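Local coordinates for protein trehalose monomycolate exporter MmpL3 (Mycobacterium tuberculosis, PDB 7NVH) that exports trehalose monomycolate for the mycobacterial outer membrane, probably powered by the proton gradient as in other transporters of the RND superfamily, at residues K126-V130 against E439-F444; V389-M393 against Q660-R664; D471-A476 against L528-P534; L637-E642 against L707-A711. All coordinates share one frame; numbering follows the deposited sequence.

Contact 1 of 4, residues K126-V130 against E439-F444; sequences KYTFV and EFDKLF
Tyr-127 reaches from strand 127-131 to the last turn of helix 434-443, and its side chain meets a different partner at each step outward. Its CB lies 4.2 Å from CZ of Phe-444. CD1 of Leu-443 lies over one face of the ring, 3.5 Å from Tyr-127 CD1 and 4.0 Å from the ring centroid, a CH-pi contact. Farther out, Tyr-127 OH comes to 3.9 Å from OE2 of Glu-439, too far for a bond; the ring and carboxylate planes are steeply inclined. A tyrosine suits this place because its base packs like a hydrocarbon while its hydroxyl lies beyond the leucine, on the side of Glu-439 and Gln-74.

Two residues along the strand, Phe-129 faces the same helix, whereas Thr-128 between them turns its CB away and bonds through OG1 to the carbonyl of Met-120. Phe-440, with CG anti to its backbone N (chi1 175°), directs an edge at the face of Phe-129 in a T-shaped pair, centroids 5.1 Å apart and planes at 71°. Phe-444 leans obliquely on Phe-129, with centroids 4.8 Å apart. One face of Phe-444 receives Phe-129 CD2, the opposite face lies against Leu-443 CB, and the carbonyl O of Tyr-127 approaches its edge, 3.6 Å from CZ. Tyr-447 adds another ring to Phe-129, and Phe-440 also touches bound detergent. This is an aromatic cluster packing a helix from the second half of the chain on a sheet strand of the first, consistent with the intertwined porter domains of RND transporters.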
loop_
_atom_site.group_PDB
_atom_site.type_symbol
_atom_site.label_atom_id
_atom_site.label_comp_id
_atom_site.label_asym_id
_atom_site.label_seq_id
_atom_site.Cartn_x
_atom_site.Cartn_y
_atom_site.Cartn_z
ATOM N N LYS A 126 19.094 -36.559 -11.910
ATOM C CA LYS A 126 19.102 -35.664 -13.056
ATOM C C LYS A 126 18.861 -34.212 -12.680
ATOM O O LYS A 126 18.914 -33.351 -13.561
ATOM C CB LYS A 126 18.065 -36.104 -14.097
ATOM C CG LYS A 126 18.520 -37.290 -14.923
ATOM C CD LYS A 126 17.537 -37.629 -16.019
ATOM C CE LYS A 126 18.042 -38.802 -16.835
ATOM N NZ LYS A 126 18.198 -40.014 -15.987
ATOM N N TYR A 127 18.602 -33.916 -11.414
ATOM C CA TYR A 127 18.521 -32.551 -10.931
ATOM C C TYR A 127 19.216 -32.496 -9.583
ATOM O O TYR A 127 19.105 -33.429 -8.785
ATOM C CB TYR A 127 17.072 -32.081 -10.786
ATOM C CG TYR A 127 16.460 -31.538 -12.053
ATOM C CD1 TYR A 127 16.299 -30.177 -12.239
ATOM C CD2 TYR A 127 16.018 -32.391 -13.050
ATOM C CE1 TYR A 127 15.734 -29.679 -13.390
ATOM C CE2 TYR A 127 15.453 -31.903 -14.202
ATOM C CZ TYR A 127 15.312 -30.548 -14.368
ATOM O OH TYR A 127 14.745 -30.055 -15.520
ATOM N N THR A 128 19.937 -31.408 -9.336
ATOM C CA THR A 128 20.589 -31.208 -8.054
ATOM C C THR A 128 20.682 -29.716 -7.796
ATOM O O THR A 128 20.612 -28.904 -8.720
ATOM C CB THR A 128 21.978 -31.847 -8.013
ATOM O OG1 THR A 128 22.586 -31.589 -6.743
ATOM C CG2 THR A 128 22.852 -31.270 -9.103
ATOM N N PHE A 129 20.834 -29.359 -6.528
ATOM C CA PHE A 129 20.925 -27.959 -6.155
ATOM C C PHE A 129 21.960 -27.786 -5.058
ATOM O O PHE A 129 22.264 -28.719 -4.312
ATOM C CB PHE A 129 19.569 -27.404 -5.701
ATOM C CG PHE A 129 19.187 -27.789 -4.305
ATOM C CD1 PHE A 129 19.197 -26.852 -3.290
ATOM C CD2 PHE A 129 18.801 -29.079 -4.008
ATOM C CE1 PHE A 129 18.839 -27.199 -2.010
ATOM C CE2 PHE A 129 18.440 -29.428 -2.730
ATOM C CZ PHE A 129 18.461 -28.489 -1.730
ATOM N N VAL A 130 22.511 -26.579 -4.983
ATOM C CA VAL A 130 23.427 -26.193 -3.923
ATOM C C VAL A 130 22.880 -24.937 -3.269
ATOM O O VAL A 130 22.192 -24.132 -3.905
ATOM C CB VAL A 130 24.861 -25.958 -4.443
ATOM C CG1 VAL A 130 25.406 -27.220 -5.073
ATOM C CG2 VAL A 130 24.881 -24.817 -5.437
ATOM N N GLU A 439 9.169 -25.153 -9.389
ATOM C CA GLU A 439 9.888 -26.340 -9.837
ATOM C C GLU A 439 10.791 -26.879 -8.737
ATOM O O GLU A 439 10.925 -28.096 -8.575
ATOM C CB GLU A 439 10.701 -26.026 -11.090
ATOM C CG GLU A 439 11.044 -27.249 -11.917
ATOM C CD GLU A 439 12.207 -27.008 -12.859
ATOM O OE1 GLU A 439 13.113 -26.230 -12.498
ATOM O OE2 GLU A 439 12.213 -27.598 -13.960
ATOM N N PHE A 440 11.418 -25.987 -7.970
ATOM C CA PHE A 440 12.217 -26.426 -6.831
ATOM C C PHE A 440 11.358 -27.165 -5.816
ATOM O O PHE A 440 11.747 -28.218 -5.304
ATOM C CB PHE A 440 12.900 -25.230 -6.171
ATOM C CG PHE A 440 13.649 -25.582 -4.922
ATOM C CD1 PHE A 440 14.783 -26.367 -4.978
ATOM C CD2 PHE A 440 13.212 -25.137 -3.691
ATOM C CE1 PHE A 440 15.470 -26.694 -3.831
ATOM C CE2 PHE A 440 13.897 -25.463 -2.540
ATOM C CZ PHE A 440 15.026 -26.243 -2.612
ATOM N N ASP A 441 10.183 -26.616 -5.507
ATOM C CA ASP A 441 9.299 -27.256 -4.540
ATOM C C ASP A 441 8.839 -28.621 -5.033
ATOM O O ASP A 441 8.750 -29.574 -4.254
ATOM C CB ASP A 441 8.097 -26.361 -4.253
ATOM C CG ASP A 441 8.485 -25.080 -3.557
ATOM O OD1 ASP A 441 9.550 -25.064 -2.909
ATOM O OD2 ASP A 441 7.727 -24.092 -3.651
ATOM N N LYS A 442 8.530 -28.727 -6.326
ATOM C CA LYS A 442 8.107 -30.007 -6.879
ATOM C C LYS A 442 9.238 -31.028 -6.852
ATOM O O LYS A 442 9.021 -32.190 -6.494
ATOM C CB LYS A 442 7.591 -29.812 -8.304
ATOM C CG LYS A 442 7.560 -31.077 -9.139
ATOM C CD LYS A 442 7.067 -30.791 -10.545
ATOM C CE LYS A 442 8.224 -30.525 -11.492
ATOM N NZ LYS A 442 8.928 -31.779 -11.873
ATOM N N LEU A 443 10.450 -30.612 -7.219
ATOM C CA LEU A 443 11.558 -31.554 -7.339
ATOM C C LEU A 443 12.103 -31.982 -5.983
ATOM O O LEU A 443 12.412 -33.161 -5.785
ATOM C CB LEU A 443 12.671 -30.939 -8.182
ATOM C CG LEU A 443 12.451 -30.976 -9.689
ATOM C CD1 LEU A 443 13.323 -29.942 -10.368
ATOM C CD2 LEU A 443 12.742 -32.363 -10.224
ATOM N N PHE A 444 12.228 -31.051 -5.040
ATOM C CA PHE A 444 12.852 -31.309 -3.744
ATOM C C PHE A 444 11.880 -30.918 -2.641
ATOM O O PHE A 444 12.045 -29.882 -1.988
ATOM C CB PHE A 444 14.160 -30.530 -3.603
ATOM C CG PHE A 444 15.162 -30.824 -4.674
ATOM C CD1 PHE A 444 15.801 -32.047 -4.727
ATOM C CD2 PHE A 444 15.471 -29.875 -5.626
ATOM C CE1 PHE A 444 16.725 -32.314 -5.708
ATOM C CE2 PHE A 444 16.391 -30.140 -6.610
ATOM C CZ PHE A 444 17.018 -31.361 -6.650
#

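Contact 2 of 4, residues V389-M393 against Q660-R664; sequences VNRVM and QEAIR
Val-389 and Met-393 face Arg-664 and Gln-660 respectively, with CA atoms 6.5 Å apart for Val-389 and Arg-664 and 7.8 Å for Met-393 and Gln-660, so the two segments run in opposing senses. Met-393 makes the largest single contribution. Its chain is extended as far as SD and then bends (chi3 -74°), and the bend places CE between Gln-660 and Arg-664. SD rests 3.8 Å from CD1 of Ile-663, the two side chains running antiparallel alongside each other. CE touches two long polar residues through their aliphatic roots, 3.6 Å from CG of both Gln-660 and Arg-664. A flexible thioether can follow such an uneven surface; both residues offer it methylene groups, while the amide of Gln-660 continues alongside Met-393 CB. Val-389 completes the apolar patch, its CG2 lying 3.9 Å from CG2 of Ile-663. The carbonyl O of Val-389 also abuts CG of Arg-664, whose guanidinium makes a long salt bridge to Glu-661 of its own helix. Val-389 and Ile-663 also meet helix 694-726, at Pro-720 and Met-723, and Ile-663 touches Met-649 of helix 624-654, so the contact fastens a short helix at the probable cytoplasmic end to the transmembrane bundle.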
loop_
_atom_site.group_PDB
_atom_site.type_symbol
_atom_site.label_atom_id
_atom_site.label_comp_id
_atom_site.label_asym_id
_atom_site.label_seq_id
_atom_site.Cartn_x
_atom_site.Cartn_y
_atom_site.Cartn_z
ATOM N N VAL A 389 -29.871 15.176 -12.842
ATOM C CA VAL A 389 -30.397 15.556 -11.542
ATOM C C VAL A 389 -31.464 16.616 -11.784
ATOM O O VAL A 389 -31.358 17.775 -11.371
ATOM C CB VAL A 389 -29.250 16.040 -10.634
ATOM C CG1 VAL A 389 -28.515 17.203 -11.276
ATOM C CG2 VAL A 389 -29.749 16.394 -9.248
ATOM N N ASN A 390 -32.520 16.189 -12.456
ATOM C CA ASN A 390 -33.852 16.763 -12.403
ATOM C C ASN A 390 -34.896 15.676 -12.486
ATOM O O ASN A 390 -36.058 15.919 -12.145
ATOM C CB ASN A 390 -34.057 17.765 -13.543
ATOM C CG ASN A 390 -35.130 18.782 -13.240
ATOM O OD1 ASN A 390 -35.843 18.676 -12.243
ATOM N ND2 ASN A 390 -35.245 19.789 -14.099
ATOM N N ARG A 391 -34.505 14.488 -12.942
ATOM C CA ARG A 391 -35.223 13.241 -12.773
ATOM C C ARG A 391 -34.798 12.518 -11.512
ATOM O O ARG A 391 -35.610 11.805 -10.917
ATOM C CB ARG A 391 -34.968 12.316 -13.966
ATOM C CG ARG A 391 -35.015 12.994 -15.319
ATOM C CD ARG A 391 -34.422 12.084 -16.382
ATOM N NE ARG A 391 -33.863 12.831 -17.505
ATOM C CZ ARG A 391 -34.591 13.412 -18.453
ATOM N NH1 ARG A 391 -35.915 13.333 -18.423
ATOM N NH2 ARG A 391 -33.995 14.069 -19.437
ATOM N N VAL A 392 -33.537 12.679 -11.100
ATOM C CA VAL A 392 -33.103 12.079 -9.841
ATOM C C VAL A 392 -33.892 12.655 -8.674
ATOM O O VAL A 392 -34.341 11.918 -7.789
ATOM C CB VAL A 392 -31.588 12.261 -9.645
ATOM C CG1 VAL A 392 -31.188 11.830 -8.253
ATOM C CG2 VAL A 392 -30.827 11.452 -10.671
ATOM N N MET A 393 -34.086 13.973 -8.650
ATOM C CA MET A 393 -34.802 14.601 -7.547
ATOM C C MET A 393 -36.312 14.593 -7.726
ATOM O O MET A 393 -37.023 15.063 -6.833
ATOM C CB MET A 393 -34.343 16.045 -7.348
ATOM C CG MET A 393 -32.915 16.203 -6.887
ATOM S SD MET A 393 -32.527 17.941 -6.625
ATOM C CE MET A 393 -32.402 18.524 -8.307
ATOM N N GLN A 660 -33.278 22.564 -3.797
ATOM C CA GLN A 660 -33.254 21.837 -5.063
ATOM C C GLN A 660 -32.324 22.512 -6.063
ATOM O O GLN A 660 -31.496 21.851 -6.707
ATOM C CB GLN A 660 -34.673 21.731 -5.621
ATOM C CG GLN A 660 -34.818 20.768 -6.779
ATOM C CD GLN A 660 -36.258 20.374 -7.026
ATOM O OE1 GLN A 660 -37.166 20.841 -6.343
ATOM N NE2 GLN A 660 -36.472 19.507 -8.007
ATOM N N GLU A 661 -32.441 23.832 -6.202
ATOM C CA GLU A 661 -31.553 24.566 -7.095
ATOM C C GLU A 661 -30.111 24.485 -6.621
ATOM O O GLU A 661 -29.186 24.409 -7.436
ATOM C CB GLU A 661 -32.005 26.020 -7.198
ATOM C CG GLU A 661 -33.506 26.176 -7.329
ATOM C CD GLU A 661 -33.914 27.574 -7.744
ATOM O OE1 GLU A 661 -33.195 28.534 -7.399
ATOM O OE2 GLU A 661 -34.956 27.711 -8.417
ATOM N N ALA A 662 -29.892 24.518 -5.306
ATOM C CA ALA A 662 -28.537 24.368 -4.792
ATOM C C ALA A 662 -27.909 23.087 -5.315
ATOM O O ALA A 662 -26.778 23.095 -5.807
ATOM C CB ALA A 662 -28.542 24.379 -3.265
ATOM N N ILE A 663 -28.655 21.982 -5.258
ATOM C CA ILE A 663 -28.156 20.714 -5.782
ATOM C C ILE A 663 -27.932 20.803 -7.284
ATOM O O ILE A 663 -26.908 20.340 -7.798
ATOM C CB ILE A 663 -29.121 19.571 -5.424
ATOM C CG1 ILE A 663 -29.293 19.469 -3.910
ATOM C CG2 ILE A 663 -28.612 18.256 -5.976
ATOM C CD1 ILE A 663 -30.459 18.610 -3.495
ATOM N N ARG A 664 -28.884 21.394 -8.015
ATOM C CA ARG A 664 -28.758 21.443 -9.471
ATOM C C ARG A 664 -27.481 22.154 -9.894
ATOM O O ARG A 664 -26.667 21.594 -10.634
ATOM C CB ARG A 664 -29.971 22.125 -10.099
ATOM C CG ARG A 664 -31.140 21.203 -10.351
ATOM C CD ARG A 664 -31.982 21.701 -11.509
ATOM N NE ARG A 664 -32.218 23.137 -11.437
ATOM C CZ ARG A 664 -33.323 23.686 -10.946
ATOM N NH1 ARG A 664 -34.298 22.916 -10.482
ATOM N NH2 ARG A 664 -33.456 25.003 -10.920
#

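Contact 3 of 4, residues D471-A476 against L528-P534; sequences DIRSKA and LRAITPP
Ile-472 and Pro-534 lie roughly perpendicular where helix 466-476 packs beside the loop that leads from helix 521-528 to strand 540-543. The setting is an alpha/beta sandwich: the helix also lies on strand 451-457 of a four-stranded antiparallel sheet, touching it through Ile-472 and Ala-476, an arrangement consistent with an RND porter domain. CD1 of Ile-472 approaches the flank of the Pro-534 ring, 3.7 Å from CD, and also reaches Pro-533, which contributes mainly its CA. The ring of Pro-534 thus gives the isoleucine a hydrocarbon surface, and proline restricts the phi angles of the loop. At the margin, CB of Asp-471 meets CG of the same Pro-534 ring at 4.1 Å.

Ile-531 fills the middle of the contact. It closes a type I beta turn that starts at Leu-528, and its two branches divide the work. CG2 lies against the chain of Lys-475, 3.7 Å from CD, the two side chains meeting slantwise. CD1 points the other way along the helix and comes to 4.2 Å from CB of Ala-476. Alanine suits that place because its small side chain lets the turn draw close, and CD2 of Leu-528 touches the same methyl at 4.4 Å.

Lys-475 combines two roles. Its methylenes cover Ile-531, and the extended chain then bends at its last torsion, carrying the ammonium to the loop backbone. There NZ donates to the carbonyl O of Thr-532 at 2.8 Å, in the carbonyl plane with a C=O...N angle of 151°.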
loop_
_atom_site.group_PDB
_atom_site.type_symbol
_atom_site.label_atom_id
_atom_site.label_comp_id
_atom_site.label_asym_id
_atom_site.label_seq_id
_atom_site.Cartn_x
_atom_site.Cartn_y
_atom_site.Cartn_z
ATOM N N ASP A 471 11.161 -31.343 29.831
ATOM C CA ASP A 471 9.806 -31.141 30.334
ATOM C C ASP A 471 8.997 -30.238 29.410
ATOM O O ASP A 471 7.808 -30.487 29.170
ATOM C CB ASP A 471 9.854 -30.562 31.746
ATOM C CG ASP A 471 8.633 -30.919 32.560
ATOM O OD1 ASP A 471 8.770 -31.670 33.548
ATOM O OD2 ASP A 471 7.533 -30.449 32.210
ATOM N N ILE A 472 9.624 -29.189 28.875
ATOM C CA ILE A 472 8.925 -28.313 27.941
ATOM C C ILE A 472 8.552 -29.074 26.677
ATOM O O ILE A 472 7.458 -28.901 26.130
ATOM C CB ILE A 472 9.779 -27.074 27.627
ATOM C CG1 ILE A 472 9.694 -26.080 28.781
ATOM C CG2 ILE A 472 9.321 -26.419 26.338
ATOM C CD1 ILE A 472 8.306 -25.540 29.003
ATOM N N ARG A 473 9.451 -29.930 26.195
ATOM C CA ARG A 473 9.150 -30.747 25.029
ATOM C C ARG A 473 8.033 -31.736 25.324
ATOM O O ARG A 473 7.149 -31.949 24.488
ATOM C CB ARG A 473 10.408 -31.478 24.573
ATOM C CG ARG A 473 10.330 -32.049 23.177
ATOM C CD ARG A 473 11.502 -32.963 22.906
ATOM N NE ARG A 473 11.331 -33.701 21.663
ATOM C CZ ARG A 473 12.006 -34.800 21.353
ATOM N NH1 ARG A 473 12.898 -35.292 22.201
ATOM N NH2 ARG A 473 11.788 -35.409 20.199
ATOM N N SER A 474 8.053 -32.346 26.511
ATOM C CA SER A 474 7.010 -33.297 26.881
ATOM C C SER A 474 5.645 -32.627 26.907
ATOM O O SER A 474 4.656 -33.201 26.441
ATOM C CB SER A 474 7.328 -33.916 28.241
ATOM O OG SER A 474 8.611 -34.515 28.239
ATOM N N LYS A 475 5.570 -31.415 27.458
ATOM C CA LYS A 475 4.325 -30.657 27.380
ATOM C C LYS A 475 3.973 -30.331 25.935
ATOM O O LYS A 475 2.807 -30.414 25.538
ATOM C CB LYS A 475 4.426 -29.381 28.213
ATOM C CG LYS A 475 4.492 -29.639 29.704
ATOM C CD LYS A 475 4.512 -28.350 30.506
ATOM C CE LYS A 475 4.985 -28.609 31.924
ATOM N NZ LYS A 475 4.062 -28.035 32.934
ATOM N N ALA A 476 4.969 -29.959 25.131
ATOM C CA ALA A 476 4.722 -29.648 23.732
ATOM C C ALA A 476 4.494 -30.895 22.892
ATOM O O ALA A 476 3.905 -30.797 21.811
ATOM C CB ALA A 476 5.885 -28.841 23.158
ATOM N N LEU A 528 -0.035 -23.878 21.938
ATOM C CA LEU A 528 1.361 -23.805 22.356
ATOM C C LEU A 528 1.575 -22.706 23.388
ATOM O O LEU A 528 2.302 -22.901 24.368
ATOM C CB LEU A 528 2.262 -23.577 21.145
ATOM C CG LEU A 528 2.632 -24.816 20.336
ATOM C CD1 LEU A 528 3.452 -24.421 19.124
ATOM C CD2 LEU A 528 3.395 -25.799 21.202
ATOM N N ARG A 529 0.955 -21.554 23.192
ATOM C CA ARG A 529 1.151 -20.442 24.112
ATOM C C ARG A 529 0.418 -20.619 25.419
ATOM O O ARG A 529 0.354 -19.659 26.194
ATOM C CB ARG A 529 0.724 -19.135 23.446
ATOM C CG ARG A 529 1.840 -18.443 22.697
ATOM C CD ARG A 529 1.365 -17.167 22.037
ATOM N NE ARG A 529 2.150 -16.858 20.848
ATOM C CZ ARG A 529 2.190 -15.666 20.268
ATOM N NH1 ARG A 529 1.487 -14.660 20.767
ATOM N NH2 ARG A 529 2.934 -15.478 19.188
ATOM N N ALA A 530 -0.145 -21.793 25.697
ATOM C CA ALA A 530 -0.793 -22.069 26.970
ATOM C C ALA A 530 -0.002 -23.052 27.821
ATOM O O ALA A 530 -0.503 -23.504 28.855
ATOM C CB ALA A 530 -2.211 -22.594 26.742
ATOM N N ILE A 531 1.215 -23.400 27.403
ATOM C CA ILE A 531 2.060 -24.285 28.191
ATOM C C ILE A 531 2.412 -23.612 29.513
ATOM O O ILE A 531 2.572 -22.387 29.590
ATOM C CB ILE A 531 3.327 -24.653 27.395
ATOM C CG1 ILE A 531 2.959 -25.467 26.156
ATOM C CG2 ILE A 531 4.306 -25.436 28.245
ATOM C CD1 ILE A 531 4.105 -25.655 25.195
ATOM N N THR A 532 2.526 -24.415 30.571
ATOM C CA THR A 532 2.952 -23.897 31.861
ATOM C C THR A 532 4.417 -24.245 32.069
ATOM O O THR A 532 4.733 -25.414 32.329
ATOM C CB THR A 532 2.099 -24.478 32.987
ATOM O OG1 THR A 532 0.756 -23.995 32.864
ATOM C CG2 THR A 532 2.649 -24.065 34.341
ATOM N N PRO A 533 5.338 -23.290 31.950
ATOM C CA PRO A 533 6.751 -23.621 32.082
ATOM C C PRO A 533 7.061 -24.106 33.482
ATOM O O PRO A 533 6.420 -23.684 34.463
ATOM C CB PRO A 533 7.451 -22.292 31.771
ATOM C CG PRO A 533 6.472 -21.569 30.908
ATOM C CD PRO A 533 5.143 -21.903 31.499
ATOM N N PRO A 534 8.035 -25.010 33.626
ATOM C CA PRO A 534 8.166 -25.766 34.880
ATOM C C PRO A 534 8.423 -24.945 36.136
ATOM O O PRO A 534 7.590 -24.951 37.046
ATOM C CB PRO A 534 9.351 -26.701 34.602
ATOM C CG PRO A 534 9.499 -26.733 33.124
ATOM C CD PRO A 534 9.010 -25.428 32.608
#

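Contact 4 of 4, residues L637-E642 against L707-A711; sequences LSTDYE and LLLDA
The ring of Tyr-641 is met obliquely from across the contact, by CD2 of Leu-707 near its outer end and by OD2 of Asp-710 near its base. CD2 of Leu-707 lies 3.6 Å from Tyr-641 CZ and also abuts its OH, ring and leucine being roughly perpendicular, while that hydroxyl bonds to OD2 of Asp-251. The carboxylate of Asp-710 is wedged between three residues of the facing helix: OD1 is 3.4 Å from CB of Ser-638, and OD2 is 3.4 Å from CB of Tyr-641 and 3.5 Å from OE2 of Glu-642. The two carboxylates stand with their planes 88° apart and are not hydrogen-bonded to each other. Lys-586 makes only a long, weak ion pair with OE1 of Glu-642, and Thr-594 a weak bond to OD1 of Asp-710.

These are neighbouring transmembrane helices of an RND-type bundle; segments 637-642 and 707-711 run in the same sense, inclined by 23°, with axes 10.1 Å apart at closest approach. Tyr-641 and Asp-640 of helix 624-654 bond to Asp-251 and Tyr-252 of helix 248-265, reciprocal Asp-Tyr links consistent with the proton relay proposed for this family.

Serine suits position 638, being small enough to admit Asp-710; its OG turns to Ser-591 and to the carbonyl of Phe-635. One turn before Tyr-641, Leu-637 makes a purely apolar contact with Leu-707. A chi1 of -163° swings CG of Leu-637 to the side opposite its own amide nitrogen and brings CD2 to 3.5 Å from CD1 of Leu-707, whose branched end thus fits between Leu-637 and the tyrosine.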
loop_
_atom_site.group_PDB
_atom_site.type_symbol
_atom_site.label_atom_id
_atom_site.label_comp_id
_atom_site.label_asym_id
_atom_site.label_seq_id
_atom_site.Cartn_x
_atom_site.Cartn_y
_atom_site.Cartn_z
ATOM N N LEU A 637 -10.386 9.223 -0.110
ATOM C CA LEU A 637 -10.637 9.716 -1.458
ATOM C C LEU A 637 -12.128 9.794 -1.773
ATOM O O LEU A 637 -12.558 10.707 -2.492
ATOM C CB LEU A 637 -9.901 8.844 -2.474
ATOM C CG LEU A 637 -9.740 9.444 -3.869
ATOM C CD1 LEU A 637 -9.373 10.910 -3.767
ATOM C CD2 LEU A 637 -8.647 8.704 -4.608
ATOM N N SER A 638 -12.934 8.873 -1.240
ATOM C CA SER A 638 -14.377 9.010 -1.378
ATOM C C SER A 638 -14.870 10.270 -0.680
ATOM O O SER A 638 -15.721 10.991 -1.216
ATOM C CB SER A 638 -15.078 7.772 -0.825
ATOM O OG SER A 638 -15.279 7.888 0.570
ATOM N N THR A 639 -14.338 10.567 0.510
ATOM C CA THR A 639 -14.698 11.819 1.166
ATOM C C THR A 639 -14.226 13.024 0.365
ATOM O O THR A 639 -14.902 14.056 0.350
ATOM C CB THR A 639 -14.125 11.870 2.581
ATOM O OG1 THR A 639 -12.760 11.438 2.562
ATOM C CG2 THR A 639 -14.923 10.973 3.509
ATOM N N ASP A 640 -13.111 12.917 -0.329
ATOM C CA ASP A 640 -12.657 14.044 -1.158
ATOM C C ASP A 640 -13.699 14.254 -2.225
ATOM O O ASP A 640 -14.167 15.347 -2.356
ATOM C CB ASP A 640 -11.321 13.766 -1.803
ATOM C CG ASP A 640 -10.164 14.009 -0.867
ATOM O OD1 ASP A 640 -10.400 14.016 0.347
ATOM O OD2 ASP A 640 -9.046 14.194 -1.366
ATOM N N TYR A 641 -14.068 13.223 -2.935
ATOM C CA TYR A 641 -15.010 13.423 -4.031
ATOM C C TYR A 641 -16.345 13.949 -3.519
ATOM O O TYR A 641 -16.983 14.781 -4.175
ATOM C CB TYR A 641 -15.183 12.132 -4.825
ATOM C CG TYR A 641 -14.084 11.929 -5.841
ATOM C CD1 TYR A 641 -12.750 12.014 -5.471
ATOM C CD2 TYR A 641 -14.378 11.680 -7.172
ATOM C CE1 TYR A 641 -11.742 11.841 -6.392
ATOM C CE2 TYR A 641 -13.375 11.505 -8.102
ATOM C CZ TYR A 641 -12.058 11.587 -7.705
ATOM O OH TYR A 641 -11.050 11.414 -8.624
ATOM N N GLU A 642 -16.770 13.499 -2.335
ATOM C CA GLU A 642 -17.964 14.074 -1.727
ATOM C C GLU A 642 -17.781 15.561 -1.453
ATOM O O GLU A 642 -18.701 16.353 -1.669
ATOM C CB GLU A 642 -18.319 13.335 -0.437
ATOM C CG GLU A 642 -18.642 11.867 -0.629
ATOM C CD GLU A 642 -19.999 11.651 -1.261
ATOM O OE1 GLU A 642 -20.952 12.367 -0.888
ATOM O OE2 GLU A 642 -20.112 10.766 -2.134
ATOM N N LEU A 707 -13.402 4.692 -6.760
ATOM C CA LEU A 707 -13.706 5.917 -7.495
ATOM C C LEU A 707 -14.725 5.691 -8.602
ATOM O O LEU A 707 -15.537 6.580 -8.872
ATOM C CB LEU A 707 -12.438 6.562 -8.050
ATOM C CG LEU A 707 -11.621 7.331 -7.007
ATOM C CD1 LEU A 707 -10.911 6.439 -6.006
ATOM C CD2 LEU A 707 -10.653 8.276 -7.683
ATOM N N LEU A 708 -14.722 4.520 -9.239
ATOM C CA LEU A 708 -15.760 4.224 -10.219
ATOM C C LEU A 708 -17.133 4.290 -9.570
ATOM O O LEU A 708 -18.049 4.930 -10.096
ATOM C CB LEU A 708 -15.509 2.853 -10.851
ATOM C CG LEU A 708 -16.410 2.332 -11.978
ATOM C CD1 LEU A 708 -15.645 1.318 -12.806
ATOM C CD2 LEU A 708 -17.690 1.694 -11.454
ATOM N N LEU A 709 -17.286 3.663 -8.402
ATOM C CA LEU A 709 -18.557 3.746 -7.694
ATOM C C LEU A 709 -18.841 5.189 -7.303
ATOM O O LEU A 709 -19.894 5.737 -7.642
ATOM C CB LEU A 709 -18.526 2.852 -6.457
ATOM C CG LEU A 709 -18.699 1.356 -6.710
ATOM C CD1 LEU A 709 -18.308 0.563 -5.478
ATOM C CD2 LEU A 709 -20.129 1.048 -7.118
ATOM N N ASP A 710 -17.919 5.859 -6.625
ATOM C CA ASP A 710 -18.151 7.229 -6.095
ATOM C C ASP A 710 -18.345 8.279 -7.175
ATOM O O ASP A 710 -18.835 9.340 -6.851
ATOM C CB ASP A 710 -16.975 7.737 -5.280
ATOM C CG ASP A 710 -17.389 8.470 -4.020
ATOM O OD1 ASP A 710 -17.661 7.792 -3.012
ATOM O OD2 ASP A 710 -17.445 9.712 -4.059
ATOM N N ALA A 711 -17.969 8.007 -8.397
ATOM C CA ALA A 711 -18.200 8.981 -9.449
ATOM C C ALA A 711 -19.241 8.587 -10.484
ATOM O O ALA A 711 -19.689 9.457 -11.237
ATOM C CB ALA A 711 -16.868 9.254 -10.159
#

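Contact 4 is the buried one, in the transmembrane core, and there polar groups are enclosed among helices. Contacts 1, 2 and 3 are partly buried and lie farther from the chain's centre. Contacts 1 and 3 both belong to the alpha/beta region, packing helices beside two similar four-stranded sheets, yet contact 1 relies on aromatic rings and contact 3 on aliphatic groups and a lysine bond to backbone. Contact 2 is at the far end, about 67 Å from contact 1 between centres, and is mainly aliphatic and thioether packing. Its residues touch helices 624-654 and 694-726, the pair joined in contact 4, about 19 Å away between centres.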